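Local coordinates for protein aspartate aminotransferase (Plasmodium falciparum, PDB 3K7Y) that probably catalyses the pyridoxal-phosphate-dependent transfer of an amino group from L-aspartate to 2-oxoglutarate, giving oxaloacetate and L-glutamate, at residues L327-L341 and V391-S403. Numbering follows the deposited sequence.
Sequences LFFNKLETYQKKYNL and VDYIADKICLSLS
Leu332 meets Ala395 where the two helices come close: CD2 of Leu332 lies 3.7 Å from CB of Ala395 and as near to CG2 of Ile398. With CA of Leu332 and CA of Ala395 just 5.3 Å apart, the small methyl of Ala395 suits this place; the segment axes pass at 8.8 Å with a crossing angle of -49°. One turn on, Tyr335 fits as a knob into the hole formed by Asp392, Ala395, Asp396 and Cys399. Its ring lies nearly parallel to the Asp392 carboxylate, with OH of Tyr335 3.0 Å from OD2 of Asp392, while the backbone N of Asp396 lies over one face, toward the rim.

Tyr339 combines packing with polarity. Its ring lies over the backbone of Cys399 and Leu400, making a CH-pi contact with CA of Leu400, and OH of Tyr339 donates to OD1 of Asp396 (2.7 Å), on the syn side of the carboxylate. Asp396 reaches it with CG anti to the backbone N (chi1 179°), which swings the carboxylate out toward the tyrosine. Small Cys399 leaves its CB accessible to both CD2 of Tyr339 and CD1 of Leu341. At the other end, Phe328 turns its ring edge to Ile394 and Ile398, an apolar, buried corner.

Behind this layer, Gln336 OE1 accepts a hydrogen bond from Tyr343 N. Away from the cofactor site, the contact packs the end of helix 304-335 and the turn that follows it on helix 390-403, whose Ile394 also touches strand 32-33.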
ATOM      1  N   LEU A 327     -37.275  -5.623  -8.596  1.00 69.25           N
ATOM      2  CA  LEU A 327     -38.014  -6.606  -7.801  1.00 70.18           C
ATOM      3  C   LEU A 327     -38.258  -6.088  -6.394  1.00 69.12           C
ATOM      4  O   LEU A 327     -39.387  -6.114  -5.894  1.00 70.31           O
ATOM      5  CB  LEU A 327     -37.237  -7.923  -7.704  1.00 70.57           C
ATOM      6  CG  LEU A 327     -37.902  -9.185  -7.132  1.00 71.64           C
ATOM      7  CD1 LEU A 327     -36.838 -10.167  -6.713  1.00 71.65           C
ATOM      8  CD2 LEU A 327     -38.792  -8.930  -5.951  1.00 71.32           C
ATOM      9  N   PHE A 328     -37.187  -5.618  -5.768  1.00 67.26           N
ATOM     10  CA  PHE A 328     -37.208  -5.231  -4.373  1.00 66.43           C
ATOM     11  C   PHE A 328     -38.320  -4.226  -4.010  1.00 66.59           C
ATOM     12  O   PHE A 328     -39.128  -4.492  -3.120  1.00 66.80           O
ATOM     13  CB  PHE A 328     -35.815  -4.738  -3.944  1.00 64.79           C
ATOM     14  CG  PHE A 328     -35.757  -4.245  -2.525  1.00 63.92           C
ATOM     15  CD1 PHE A 328     -36.001  -5.102  -1.461  1.00 63.67           C
ATOM     16  CD2 PHE A 328     -35.470  -2.914  -2.254  1.00 62.75           C
ATOM     17  CE1 PHE A 328     -35.962  -4.640  -0.144  1.00 63.10           C
ATOM     18  CE2 PHE A 328     -35.422  -2.446  -0.939  1.00 62.52           C
ATOM     19  CZ  PHE A 328     -35.673  -3.314   0.120  1.00 61.87           C
ATOM     20  N   PHE A 329     -38.371  -3.089  -4.704  1.00 66.63           N
ATOM     21  CA  PHE A 329     -39.376  -2.063  -4.402  1.00 67.06           C
ATOM     22  C   PHE A 329     -40.767  -2.532  -4.758  1.00 68.95           C
ATOM     23  O   PHE A 329     -41.753  -2.020  -4.234  1.00 69.58           O
ATOM     24  CB  PHE A 329     -39.054  -0.736  -5.096  1.00 66.65           C
ATOM     25  CG  PHE A 329     -37.754  -0.138  -4.651  1.00 65.28           C
ATOM     26  CD1 PHE A 329     -37.654   0.506  -3.420  1.00 64.37           C
ATOM     27  CD2 PHE A 329     -36.626  -0.246  -5.441  1.00 64.94           C
ATOM     28  CE1 PHE A 329     -36.459   1.030  -2.987  1.00 63.05           C
ATOM     29  CE2 PHE A 329     -35.422   0.283  -5.020  1.00 64.24           C
ATOM     30  CZ  PHE A 329     -35.337   0.919  -3.787  1.00 63.39           C
ATOM     31  N   ASN A 330     -40.846  -3.512  -5.645  1.00 70.47           N
ATOM     32  CA  ASN A 330     -42.129  -4.101  -5.981  1.00 73.16           C
ATOM     33  C   ASN A 330     -42.706  -4.960  -4.843  1.00 74.27           C
ATOM     34  O   ASN A 330     -43.933  -5.075  -4.691  1.00 75.54           O
ATOM     35  CB  ASN A 330     -42.046  -4.875  -7.295  1.00 74.36           C
ATOM     36  CG  ASN A 330     -42.052  -3.966  -8.507  1.00 74.87           C
ATOM     37  OD1 ASN A 330     -41.538  -4.334  -9.558  1.00 77.01           O
ATOM     38  ND2 ASN A 330     -42.645  -2.782  -8.374  1.00 74.08           N
ATOM     39  N   LYS A 331     -41.824  -5.557  -4.044  1.00 73.93           N
ATOM     40  CA  LYS A 331     -42.277  -6.292  -2.874  1.00 75.09           C
ATOM     41  C   LYS A 331     -42.689  -5.330  -1.760  1.00 74.84           C
ATOM     42  O   LYS A 331     -43.526  -5.665  -0.913  1.00 75.86           O
ATOM     43  CB  LYS A 331     -41.214  -7.280  -2.399  1.00 74.76           C
ATOM     44  CG  LYS A 331     -41.035  -8.486  -3.328  1.00 75.85           C
ATOM     45  CD  LYS A 331     -41.973  -9.653  -2.998  1.00 75.85           C
ATOM     46  CE  LYS A 331     -41.820 -10.785  -4.003  1.00 75.79           C
ATOM     47  NZ  LYS A 331     -42.745 -11.914  -3.727  1.00 77.11           N
ATOM     48  N   LEU A 332     -42.119  -4.126  -1.789  1.00 73.94           N
ATOM     49  CA  LEU A 332     -42.429  -3.084  -0.812  1.00 73.71           C
ATOM     50  C   LEU A 332     -43.698  -2.346  -1.184  1.00 75.33           C
ATOM     51  O   LEU A 332     -44.401  -1.850  -0.305  1.00 75.56           O
ATOM     52  CB  LEU A 332     -41.281  -2.075  -0.690  1.00 71.93           C
ATOM     53  CG  LEU A 332     -39.990  -2.425   0.051  1.00 70.04           C
ATOM     54  CD1 LEU A 332     -39.033  -1.264  -0.029  1.00 68.08           C
ATOM     55  CD2 LEU A 332     -40.277  -2.749   1.496  1.00 70.17           C
ATOM     56  N   GLU A 333     -43.985  -2.253  -2.482  1.00 76.85           N
ATOM     57  CA  GLU A 333     -45.251  -1.672  -2.911  1.00 79.29           C
ATOM     58  C   GLU A 333     -46.377  -2.584  -2.422  1.00 80.90           C
ATOM     59  O   GLU A 333     -47.453  -2.099  -2.070  1.00 82.04           O
ATOM     60  CB  GLU A 333     -45.328  -1.509  -4.430  1.00 80.28           C
ATOM     61  CG  GLU A 333     -45.625  -2.814  -5.171  1.00 84.40           C
ATOM     62  CD  GLU A 333     -46.632  -2.664  -6.312  1.00 90.04           C
ATOM     63  OE1 GLU A 333     -46.290  -1.990  -7.315  1.00 91.48           O
ATOM     64  OE2 GLU A 333     -47.760  -3.231  -6.212  1.00 92.73           O
ATOM     65  N   THR A 334     -46.106  -3.896  -2.404  1.00 81.48           N
ATOM     66  CA  THR A 334     -47.059  -4.912  -1.949  1.00 82.90           C
ATOM     67  C   THR A 334     -47.212  -4.911  -0.435  1.00 82.53           C
ATOM     68  O   THR A 334     -48.220  -4.443   0.071  1.00 83.46           O
ATOM     69  CB  THR A 334     -46.698  -6.330  -2.446  1.00 83.91           C
ATOM     70  OG1 THR A 334     -46.801  -6.367  -3.872  1.00 85.43           O
ATOM     71  CG2 THR A 334     -47.642  -7.377  -1.857  1.00 84.91           C
ATOM     72  N   TYR A 335     -46.219  -5.418   0.293  1.00 81.67           N
ATOM     73  CA  TYR A 335     -46.351  -5.576   1.751  1.00 81.53           C
ATOM     74  C   TYR A 335     -46.851  -4.331   2.431  1.00 81.35           C
ATOM     75  O   TYR A 335     -47.609  -4.398   3.398  1.00 82.24           O
ATOM     76  CB  TYR A 335     -45.036  -6.005   2.374  1.00 80.21           C
ATOM     77  CG  TYR A 335     -44.792  -7.450   2.133  1.00 80.24           C
ATOM     78  CD1 TYR A 335     -45.162  -8.403   3.076  1.00 80.83           C
ATOM     79  CD2 TYR A 335     -44.244  -7.878   0.933  1.00 79.65           C
ATOM     80  CE1 TYR A 335     -44.963  -9.754   2.835  1.00 81.86           C
ATOM     81  CE2 TYR A 335     -44.042  -9.215   0.680  1.00 80.92           C
ATOM     82  CZ  TYR A 335     -44.400 -10.148   1.632  1.00 81.53           C
ATOM     83  OH  TYR A 335     -44.178 -11.470   1.368  1.00 81.92           O
ATOM     84  N   GLN A 336     -46.402  -3.198   1.908  1.00 80.54           N
ATOM     85  CA  GLN A 336     -46.943  -1.892   2.220  1.00 80.64           C
ATOM     86  C   GLN A 336     -48.460  -1.889   2.486  1.00 82.18           C
ATOM     87  O   GLN A 336     -48.900  -1.295   3.466  1.00 82.31           O
ATOM     88  CB  GLN A 336     -46.622  -0.957   1.064  1.00 80.17           C
ATOM     89  CG  GLN A 336     -46.694   0.489   1.427  1.00 80.51           C
ATOM     90  CD  GLN A 336     -46.660   1.396   0.233  1.00 81.06           C
ATOM     91  OE1 GLN A 336     -45.967   2.408   0.253  1.00 80.61           O
ATOM     92  NE2 GLN A 336     -47.416   1.054  -0.815  1.00 81.97           N
ATOM     93  N   LYS A 337     -49.231  -2.552   1.610  1.00 83.42           N
ATOM     94  CA  LYS A 337     -50.698  -2.671   1.700  1.00 84.97           C
ATOM     95  C   LYS A 337     -51.197  -3.292   3.008  1.00 85.57           C
ATOM     96  O   LYS A 337     -52.238  -2.893   3.540  1.00 86.21           O
ATOM     97  CB  LYS A 337     -51.242  -3.549   0.565  1.00 86.63           C
ATOM     98  CG  LYS A 337     -51.196  -2.990  -0.845  1.00 86.85           C
ATOM     99  CD  LYS A 337     -51.680  -4.063  -1.832  1.00 89.15           C
ATOM    100  CE  LYS A 337     -50.915  -4.036  -3.156  1.00 88.92           C
ATOM    101  NZ  LYS A 337     -50.841  -5.403  -3.757  1.00 90.45           N
ATOM    102  N   LYS A 338     -50.480  -4.302   3.489  1.00 85.22           N
ATOM    103  CA  LYS A 338     -50.829  -4.957   4.736  1.00 86.32           C
ATOM    104  C   LYS A 338     -50.864  -3.971   5.904  1.00 85.89           C
ATOM    105  O   LYS A 338     -51.664  -4.117   6.838  1.00 87.06           O
ATOM    106  CB  LYS A 338     -49.866  -6.115   5.032  1.00 86.31           C
ATOM    107  CG  LYS A 338     -50.048  -7.319   4.117  1.00 87.93           C
ATOM    108  CD  LYS A 338     -49.182  -8.506   4.532  1.00 88.60           C
ATOM    109  CE  LYS A 338     -49.399  -9.686   3.570  1.00 90.44           C
ATOM    110  NZ  LYS A 338     -48.461 -10.831   3.778  1.00 90.10           N
ATOM    111  N   TYR A 339     -50.013  -2.956   5.850  1.00 84.57           N
ATOM    112  CA  TYR A 339     -49.944  -1.986   6.940  1.00 84.46           C
ATOM    113  C   TYR A 339     -50.652  -0.673   6.577  1.00 84.80           C
ATOM    114  O   TYR A 339     -50.610   0.294   7.335  1.00 84.87           O
ATOM    115  CB  TYR A 339     -48.483  -1.788   7.384  1.00 82.88           C
ATOM    116  CG  TYR A 339     -47.821  -3.099   7.789  1.00 83.26           C
ATOM    117  CD1 TYR A 339     -47.816  -3.524   9.120  1.00 84.38           C
ATOM    118  CD2 TYR A 339     -47.231  -3.934   6.834  1.00 82.81           C
ATOM    119  CE1 TYR A 339     -47.227  -4.742   9.491  1.00 84.80           C
ATOM    120  CE2 TYR A 339     -46.640  -5.149   7.196  1.00 83.48           C
ATOM    121  CZ  TYR A 339     -46.642  -5.546   8.523  1.00 84.32           C
ATOM    122  OH  TYR A 339     -46.064  -6.746   8.875  1.00 84.89           O
ATOM    123  N   ASN A 340     -51.332  -0.681   5.430  1.00 85.59           N
ATOM    124  CA  ASN A 340     -51.991   0.487   4.831  1.00 86.17           C
ATOM    125  C   ASN A 340     -51.114   1.749   4.706  1.00 85.10           C
ATOM    126  O   ASN A 340     -51.552   2.864   4.986  1.00 85.61           O
ATOM    127  CB  ASN A 340     -53.385   0.732   5.457  1.00 87.87           C
ATOM    128  CG  ASN A 340     -53.401   1.826   6.530  1.00 88.29           C
ATOM    129  OD1 ASN A 340     -52.370   2.206   7.091  1.00 87.96           O
ATOM    130  ND2 ASN A 340     -54.594   2.338   6.815  1.00 89.04           N
ATOM    131  N   LEU A 341     -49.873   1.553   4.260  1.00 84.05           N
ATOM    132  CA  LEU A 341     -48.913   2.641   4.068  1.00 82.99           C
ATOM    133  C   LEU A 341     -49.011   3.161   2.650  1.00 83.36           C
ATOM    134  O   LEU A 341     -49.460   2.442   1.763  1.00 84.23           O
ATOM    135  CB  LEU A 341     -47.489   2.160   4.342  1.00 81.74           C
ATOM    136  CG  LEU A 341     -47.130   1.583   5.715  1.00 81.51           C
ATOM    137  CD1 LEU A 341     -45.921   0.676   5.586  1.00 80.32           C
ATOM    138  CD2 LEU A 341     -46.886   2.672   6.752  1.00 80.88           C
ATOM    139  N   VAL A 391     -36.432 -11.349  -0.033  1.00 93.92           N
ATOM    140  CA  VAL A 391     -37.395 -10.273  -0.277  1.00 91.32           C
ATOM    141  C   VAL A 391     -38.534 -10.181   0.745  1.00 90.37           C
ATOM    142  O   VAL A 391     -38.696  -9.145   1.389  1.00 88.64           O
ATOM    143  CB  VAL A 391     -37.970 -10.309  -1.710  1.00 92.65           C
ATOM    144  CG1 VAL A 391     -36.992  -9.702  -2.685  1.00 91.63           C
ATOM    145  CG2 VAL A 391     -38.340 -11.735  -2.119  1.00 96.00           C
ATOM    146  N   ASP A 392     -39.307 -11.258   0.905  1.00 91.20           N
ATOM    147  CA  ASP A 392     -40.428 -11.242   1.842  1.00 90.18           C
ATOM    148  C   ASP A 392     -39.971 -10.716   3.185  1.00 87.28           C
ATOM    149  O   ASP A 392     -40.359  -9.621   3.584  1.00 85.42           O
ATOM    150  CB  ASP A 392     -41.085 -12.631   1.990  1.00 93.83           C
ATOM    151  CG  ASP A 392     -42.002 -12.750   3.245  1.00 95.38           C
ATOM    152  OD1 ASP A 392     -42.279 -13.898   3.676  1.00 97.34           O
ATOM    153  OD2 ASP A 392     -42.447 -11.710   3.804  1.00 94.96           O
ATOM    154  N   TYR A 393     -39.133 -11.485   3.868  1.00 86.70           N
ATOM    155  CA  TYR A 393     -38.740 -11.131   5.219  1.00 84.69           C
ATOM    156  C   TYR A 393     -38.341  -9.653   5.303  1.00 81.02           C
ATOM    157  O   TYR A 393     -38.895  -8.892   6.105  1.00 80.21           O
ATOM    158  CB  TYR A 393     -37.624 -12.039   5.723  1.00 85.95           C
ATOM    159  CG  TYR A 393     -37.265 -11.762   7.155  1.00 86.15           C
ATOM    160  CD1 TYR A 393     -38.122 -12.139   8.192  1.00 88.21           C
ATOM    161  CD2 TYR A 393     -36.080 -11.096   7.482  1.00 84.27           C
ATOM    162  CE1 TYR A 393     -37.801 -11.875   9.525  1.00 89.04           C
ATOM    163  CE2 TYR A 393     -35.747 -10.828   8.811  1.00 84.73           C
ATOM    164  CZ  TYR A 393     -36.608 -11.220   9.828  1.00 86.92           C
ATOM    165  OH  TYR A 393     -36.290 -10.959  11.145  1.00 87.46           O
ATOM    166  N   ILE A 394     -37.408  -9.252   4.445  1.00 78.48           N
ATOM    167  CA  ILE A 394     -36.896  -7.890   4.427  1.00 74.99           C
ATOM    168  C   ILE A 394     -38.018  -6.863   4.256  1.00 73.52           C
ATOM    169  O   ILE A 394     -38.188  -5.964   5.089  1.00 72.53           O
ATOM    170  CB  ILE A 394     -35.864  -7.702   3.295  1.00 74.11           C
ATOM    171  CG1 ILE A 394     -34.674  -8.637   3.491  1.00 74.15           C
ATOM    172  CG2 ILE A 394     -35.389  -6.268   3.249  1.00 72.27           C
ATOM    173  CD1 ILE A 394     -33.744  -8.689   2.319  1.00 73.07           C
ATOM    174  N   ALA A 395     -38.772  -7.019   3.171  1.00 73.27           N
ATOM    175  CA  ALA A 395     -39.769  -6.046   2.751  1.00 71.84           C
ATOM    176  C   ALA A 395     -40.850  -5.929   3.805  1.00 71.79           C
ATOM    177  O   ALA A 395     -41.263  -4.820   4.158  1.00 71.09           O
ATOM    178  CB  ALA A 395     -40.356  -6.436   1.401  1.00 72.88           C
ATOM    179  N   ASP A 396     -41.278  -7.078   4.317  1.00 72.58           N
ATOM    180  CA  ASP A 396     -42.178  -7.129   5.451  1.00 72.97           C
ATOM    181  C   ASP A 396     -41.637  -6.294   6.612  1.00 71.52           C
ATOM    182  O   ASP A 396     -42.243  -5.293   6.983  1.00 71.13           O
ATOM    183  CB  ASP A 396     -42.419  -8.579   5.876  1.00 75.26           C
ATOM    184  CG  ASP A 396     -43.338  -8.697   7.074  1.00 77.00           C
ATOM    185  OD1 ASP A 396     -43.939  -7.686   7.509  1.00 76.40           O
ATOM    186  OD2 ASP A 396     -43.455  -9.823   7.583  1.00 80.38           O
ATOM    187  N   LYS A 397     -40.488  -6.680   7.157  1.00 70.88           N
ATOM    188  CA  LYS A 397     -39.935  -6.000   8.326  1.00 70.31           C
ATOM    189  C   LYS A 397     -39.763  -4.481   8.171  1.00 68.81           C
ATOM    190  O   LYS A 397     -39.898  -3.741   9.151  1.00 69.13           O
ATOM    191  CB  LYS A 397     -38.623  -6.650   8.768  1.00 70.68           C
ATOM    192  CG  LYS A 397     -38.779  -8.032   9.434  1.00 73.32           C
ATOM    193  CD  LYS A 397     -39.822  -8.024  10.549  1.00 75.74           C
ATOM    194  CE  LYS A 397     -40.000  -9.394  11.176  1.00 79.96           C
ATOM    195  NZ  LYS A 397     -40.649 -10.364  10.250  1.00 82.71           N
ATOM    196  N   ILE A 398     -39.475  -4.033   6.944  1.00 67.52           N
ATOM    197  CA  ILE A 398     -39.346  -2.613   6.604  1.00 65.91           C
ATOM    198  C   ILE A 398     -40.663  -1.891   6.784  1.00 66.61           C
ATOM    199  O   ILE A 398     -40.717  -0.788   7.324  1.00 66.51           O
ATOM    200  CB  ILE A 398     -38.901  -2.428   5.140  1.00 65.16           C
ATOM    201  CG1 ILE A 398     -37.384  -2.608   5.004  1.00 64.19           C
ATOM    202  CG2 ILE A 398     -39.297  -1.043   4.624  1.00 65.30           C
ATOM    203  CD1 ILE A 398     -36.841  -2.316   3.604  1.00 62.94           C
ATOM    204  N   CYS A 399     -41.728  -2.523   6.306  1.00 67.62           N
ATOM    205  CA  CYS A 399     -43.065  -1.979   6.433  1.00 68.59           C
ATOM    206  C   CYS A 399     -43.497  -2.066   7.888  1.00 69.52           C
ATOM    207  O   CYS A 399     -43.839  -1.054   8.490  1.00 70.50           O
ATOM    208  CB  CYS A 399     -44.025  -2.731   5.511  1.00 69.45           C
ATOM    209  SG  CYS A 399     -43.616  -2.564   3.726  1.00 70.88           S
ATOM    210  N   LEU A 400     -43.447  -3.271   8.457  1.00 70.17           N
ATOM    211  CA  LEU A 400     -43.766  -3.494   9.874  1.00 71.22           C
ATOM    212  C   LEU A 400     -43.096  -2.416  10.694  1.00 70.37           C
ATOM    213  O   LEU A 400     -43.727  -1.707  11.499  1.00 70.76           O
ATOM    214  CB  LEU A 400     -43.250  -4.870  10.333  1.00 72.27           C
ATOM    215  CG  LEU A 400     -43.783  -5.449  11.650  1.00 74.62           C
ATOM    216  CD1 LEU A 400     -43.494  -6.951  11.745  1.00 77.04           C
ATOM    217  CD2 LEU A 400     -43.231  -4.719  12.863  1.00 74.86           C
ATOM    218  N   SER A 401     -41.800  -2.296  10.446  1.00 68.82           N
ATOM    219  CA  SER A 401     -40.987  -1.362  11.169  1.00 68.73           C
ATOM    220  C   SER A 401     -41.378   0.075  10.881  1.00 68.88           C
ATOM    221  O   SER A 401     -41.385   0.918  11.781  1.00 70.12           O
ATOM    222  CB  SER A 401     -39.547  -1.565  10.830  1.00 66.77           C
ATOM    223  OG  SER A 401     -38.817  -1.067  11.904  1.00 67.81           O
ATOM    224  N   LEU A 402     -41.726   0.351   9.629  1.00 68.32           N
ATOM    225  CA  LEU A 402     -42.110   1.692   9.246  1.00 68.68           C
ATOM    226  C   LEU A 402     -43.383   2.145   9.929  1.00 71.06           C
ATOM    227  O   LEU A 402     -43.515   3.317  10.288  1.00 72.08           O
ATOM    228  CB  LEU A 402     -42.239   1.798   7.736  1.00 67.55           C
ATOM    229  CG  LEU A 402     -40.983   2.423   7.142  1.00 66.34           C
ATOM    230  CD1 LEU A 402     -40.865   2.159   5.646  1.00 64.99           C
ATOM    231  CD2 LEU A 402     -40.977   3.915   7.456  1.00 66.38           C
ATOM    232  N   SER A 403     -44.304   1.205  10.131  1.00 72.67           N
ATOM    233  CA  SER A 403     -45.618   1.527  10.664  1.00 75.09           C
ATOM    234  C   SER A 403     -45.599   1.900  12.143  1.00 77.18           C
ATOM    235  O   SER A 403     -46.525   2.559  12.614  1.00 78.87           O
ATOM    236  CB  SER A 403     -46.595   0.387  10.420  1.00 75.92           C
ATOM    237  OG  SER A 403     -47.662   0.426  11.363  1.00 79.02           O
TER